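Local coordinates for protein PcyX_EBK42635 (PDB 5OWG) that probably carries out the four-electron, ferredoxin-dependent reduction of biliverdin to the pigment phycoerythrobilin, at residues Phe40-Glu43 with Lys44-Trp47; Tyr32-Pro35 with Gly36-Arg39. All blocks are in the same frame, centred on the assembly; numbering follows the deposited sequence.

Contact 1 (Phe40-Glu43 with Lys44-Trp47); sequences FNNE and KLGW
Phe40 and Trp47 form the aromatic part of this local contact, their side chains lying side by side and pointing the same way. The methylene carbon of Phe40 makes the face contact: CB sits almost squarely over the six-membered ring of Trp47, 3.8 Å from its centroid, in a CH-pi contact. Beyond it the phenyl ring tilts, its plane at 55° to the indole, and Phe40 CD1 comes within 3.4 Å of Trp47 CZ3. The carbonyl oxygen of Phe40 also lies over an indole face, 3.4 Å from Trp47 CG and offset toward the rim. Phe226 of helix 220-229 meets both rings, edge-to-face with Phe40.

Backbone bonds reverse the chain. Glu43-Gly46 is a type I beta turn, closed by a weak bond from Gly46 N to Glu43 O (3.3 Å), and Gly46 leaves it with positive phi. Outside it, Trp47 N reaches Asn42 O over 3.1 Å, nearly straight at 166°. The reversal leads into strand 47-53 of the antiparallel sheet at the centre of the bilin reductase fold.

Side-chain polar contacts centre on Asn42. Swung away from its own nitrogen (chi1 -167°), its amide turns OD1 onto Lys44 N, 3.0 Å away and in the carbonyl plane, an Asx turn overlapping the start of the beta turn. At the other end of this amide, Asn42 ND2 rests 3.9 Å from the Leu45 methyl CD1.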
# COMPACT_ATOMS: atom_id res chain seq x y z
N PHE A 40 -2.66 15.12 4.21
CA PHE A 40 -1.45 14.55 3.63
C PHE A 40 -1.49 14.51 2.11
O PHE A 40 -0.76 13.73 1.49
CB PHE A 40 -1.21 13.15 4.19
CG PHE A 40 -1.34 13.07 5.69
CD1 PHE A 40 -0.51 13.82 6.51
CD2 PHE A 40 -2.30 12.26 6.27
CE1 PHE A 40 -0.63 13.76 7.88
CE2 PHE A 40 -2.42 12.19 7.65
CZ PHE A 40 -1.59 12.94 8.45
N ASN A 41 -2.35 15.32 1.49
CA ASN A 41 -2.30 15.58 0.06
C ASN A 41 -1.88 17.04 -0.10
O ASN A 41 -2.72 17.94 -0.23
CB ASN A 41 -3.65 15.31 -0.61
CG ASN A 41 -3.90 13.82 -0.82
OD1 ASN A 41 -3.37 13.21 -1.75
ND2 ASN A 41 -4.72 13.23 0.05
N ASN A 42 -0.57 17.27 -0.09
CA ASN A 42 0.01 18.61 -0.12
C ASN A 42 0.84 18.75 -1.38
O ASN A 42 1.87 18.07 -1.53
CB ASN A 42 0.85 18.86 1.14
CG ASN A 42 1.20 20.32 1.33
OD1 ASN A 42 1.54 21.02 0.37
ND2 ASN A 42 1.11 20.80 2.57
N GLU A 43 0.40 19.61 -2.30
CA GLU A 43 1.09 19.76 -3.57
C GLU A 43 2.51 20.28 -3.39
O GLU A 43 3.40 19.94 -4.18
CB GLU A 43 0.31 20.70 -4.49
CG GLU A 43 -1.14 20.30 -4.70
CD GLU A 43 -1.84 21.20 -5.69
OE1 GLU A 43 -1.18 22.10 -6.25
OE2 GLU A 43 -3.06 21.02 -5.91
N LYS A 44 2.75 21.09 -2.36
CA LYS A 44 4.08 21.68 -2.19
C LYS A 44 5.10 20.65 -1.73
O LYS A 44 6.28 20.76 -2.08
CB LYS A 44 4.02 22.84 -1.19
CG LYS A 44 3.33 24.14 -1.68
CD LYS A 44 2.86 24.15 -3.14
CE LYS A 44 3.99 24.43 -4.13
NZ LYS A 44 3.47 24.66 -5.50
N LEU A 45 4.68 19.66 -0.95
CA LEU A 45 5.56 18.59 -0.51
C LEU A 45 5.54 17.39 -1.45
O LEU A 45 6.12 16.35 -1.12
CB LEU A 45 5.16 18.13 0.90
CG LEU A 45 5.20 19.22 1.97
CD1 LEU A 45 4.40 18.80 3.19
CD2 LEU A 45 6.64 19.54 2.35
N GLY A 46 4.91 17.52 -2.61
CA GLY A 46 4.79 16.39 -3.52
C GLY A 46 4.20 15.16 -2.86
O GLY A 46 4.60 14.03 -3.17
N TRP A 47 3.25 15.36 -1.94
CA TRP A 47 2.64 14.28 -1.19
C TRP A 47 1.25 14.02 -1.75
O TRP A 47 0.40 14.92 -1.75
CB TRP A 47 2.56 14.63 0.30
CG TRP A 47 2.65 13.46 1.24
CD1 TRP A 47 2.79 12.14 0.92
CD2 TRP A 47 2.62 13.52 2.68
NE1 TRP A 47 2.85 11.38 2.06
CE2 TRP A 47 2.74 12.20 3.15
CE3 TRP A 47 2.49 14.56 3.60
CZ2 TRP A 47 2.74 11.89 4.51
CZ3 TRP A 47 2.50 14.26 4.95
CH2 TRP A 47 2.62 12.93 5.39

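Contact 2 (Tyr32-Pro35 with Gly36-Arg39); sequences YNEP and GMER
The carboxylate of Glu34 meets the methyl end of Met37, Met37 CE approaching Glu34 OE1 to 3.1 Å from outside the carboxylate plane. Both Glu34 oxygens also have polar partners: OE2 forms a salt bridge with Arg59, and OE1 accepts from Asn230. A second flat group, the guanidinium of Arg39, has the carbonyl oxygen of Gly36 at its edge. Arg39 NE donates in plane onto a lone pair of Gly36 O at 2.8 Å, and Arg39 N reaches the same oxygen at 3.2 Å, so two bonds from one residue grip it.

Glu34-Met37 is a type II beta turn, closed by Met37 N to Glu34 O over 3.1 Å. Gly36 takes the turn position with positive phi (96°), a conformation suited to a residue without a side chain. Glu38 bends back (chi2 -68°), and its OE1 accepts a weak bond from Gly36 N, 3.1 Å long. From here the chain winds into a 3-10 segment beginning at Met37.

Met37, buried, reaches residues of strands 47-53 and 57-67 as well as Phe226, while Arg39 lies against Leu225, so the turn bridges the sheet and helix 220-229.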
# COMPACT_ATOMS: atom_id res chain seq x y z
N TYR A 32 -12.26 6.62 -2.47
CA TYR A 32 -13.01 7.30 -1.43
C TYR A 32 -12.07 8.20 -0.65
O TYR A 32 -10.85 8.05 -0.69
CB TYR A 32 -13.69 6.30 -0.48
CG TYR A 32 -12.73 5.56 0.42
CD1 TYR A 32 -12.05 4.44 -0.04
CD2 TYR A 32 -12.51 5.98 1.72
CE1 TYR A 32 -11.17 3.76 0.77
CE2 TYR A 32 -11.63 5.30 2.54
CZ TYR A 32 -10.96 4.20 2.07
OH TYR A 32 -10.08 3.52 2.88
N ASN A 33 -12.65 9.16 0.07
CA ASN A 33 -11.89 10.11 0.87
C ASN A 33 -11.87 9.61 2.31
O ASN A 33 -12.86 9.71 3.03
CB ASN A 33 -12.49 11.51 0.77
CG ASN A 33 -12.47 12.07 -0.64
OD1 ASN A 33 -13.50 12.46 -1.18
ND2 ASN A 33 -11.28 12.10 -1.24
N GLU A 34 -10.72 9.09 2.73
CA GLU A 34 -10.60 8.56 4.09
C GLU A 34 -10.46 9.72 5.08
O GLU A 34 -9.68 10.64 4.84
CB GLU A 34 -9.40 7.63 4.20
CG GLU A 34 -9.28 6.95 5.56
CD GLU A 34 -8.12 5.98 5.63
OE1 GLU A 34 -6.96 6.43 5.64
OE2 GLU A 34 -8.37 4.76 5.68
N PRO A 35 -11.21 9.71 6.18
CA PRO A 35 -11.09 10.80 7.16
C PRO A 35 -9.65 10.99 7.62
O PRO A 35 -8.97 10.03 8.00
CB PRO A 35 -11.99 10.35 8.31
CG PRO A 35 -12.97 9.43 7.68
CD PRO A 35 -12.23 8.73 6.58
N GLY A 36 -9.19 12.24 7.60
CA GLY A 36 -7.86 12.60 8.04
C GLY A 36 -6.84 12.70 6.93
O GLY A 36 -5.84 13.43 7.09
N MET A 37 -7.05 12.00 5.82
CA MET A 37 -6.04 11.96 4.76
C MET A 37 -5.88 13.30 4.06
O MET A 37 -4.82 13.54 3.46
CB MET A 37 -6.40 10.89 3.73
CG MET A 37 -5.23 10.49 2.84
SD MET A 37 -4.00 9.52 3.73
CE MET A 37 -4.86 7.96 3.93
N GLU A 38 -6.89 14.17 4.11
CA GLU A 38 -6.75 15.48 3.48
C GLU A 38 -5.55 16.25 4.02
O GLU A 38 -5.06 17.16 3.35
CB GLU A 38 -8.03 16.31 3.67
CG GLU A 38 -8.26 16.85 5.08
CD GLU A 38 -8.53 15.76 6.10
OE1 GLU A 38 -8.97 14.67 5.70
OE2 GLU A 38 -8.31 16.01 7.31
N ARG A 39 -5.08 15.90 5.21
CA ARG A 39 -3.90 16.54 5.79
C ARG A 39 -2.61 16.10 5.13
O ARG A 39 -1.55 16.64 5.47
CB ARG A 39 -3.83 16.25 7.29
CG ARG A 39 -5.10 16.56 8.06
CD ARG A 39 -5.04 16.00 9.47
NE ARG A 39 -4.94 14.54 9.48
CZ ARG A 39 -4.70 13.81 10.56
NH1 ARG A 39 -4.52 14.39 11.74
NH2 ARG A 39 -4.64 12.49 10.47

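Overall arrangement
Leaving strand 30-32 at the edge of the sheet, the chain first turns at contact 2, where Glu34-Met37 redirects it into a 3-10 segment. Contact 1 takes over directly at residue 40 and reverses the chain again, delivering it to strand 47-53, which pairs antiparallel with strand 30-32. The two contacts therefore work in series: they neither nest nor cross, and their centres lie 13 Å apart. Asn41 OD1 bonds to Asn49 N in strand 47-53, while its ND2 reaches back weakly to Met37 O. Both contacts pack on helix 220-229, with Phe226 and Asn230 touched from each, so one connection between neighbouring strands is tied twice to the C-terminal part of the fold.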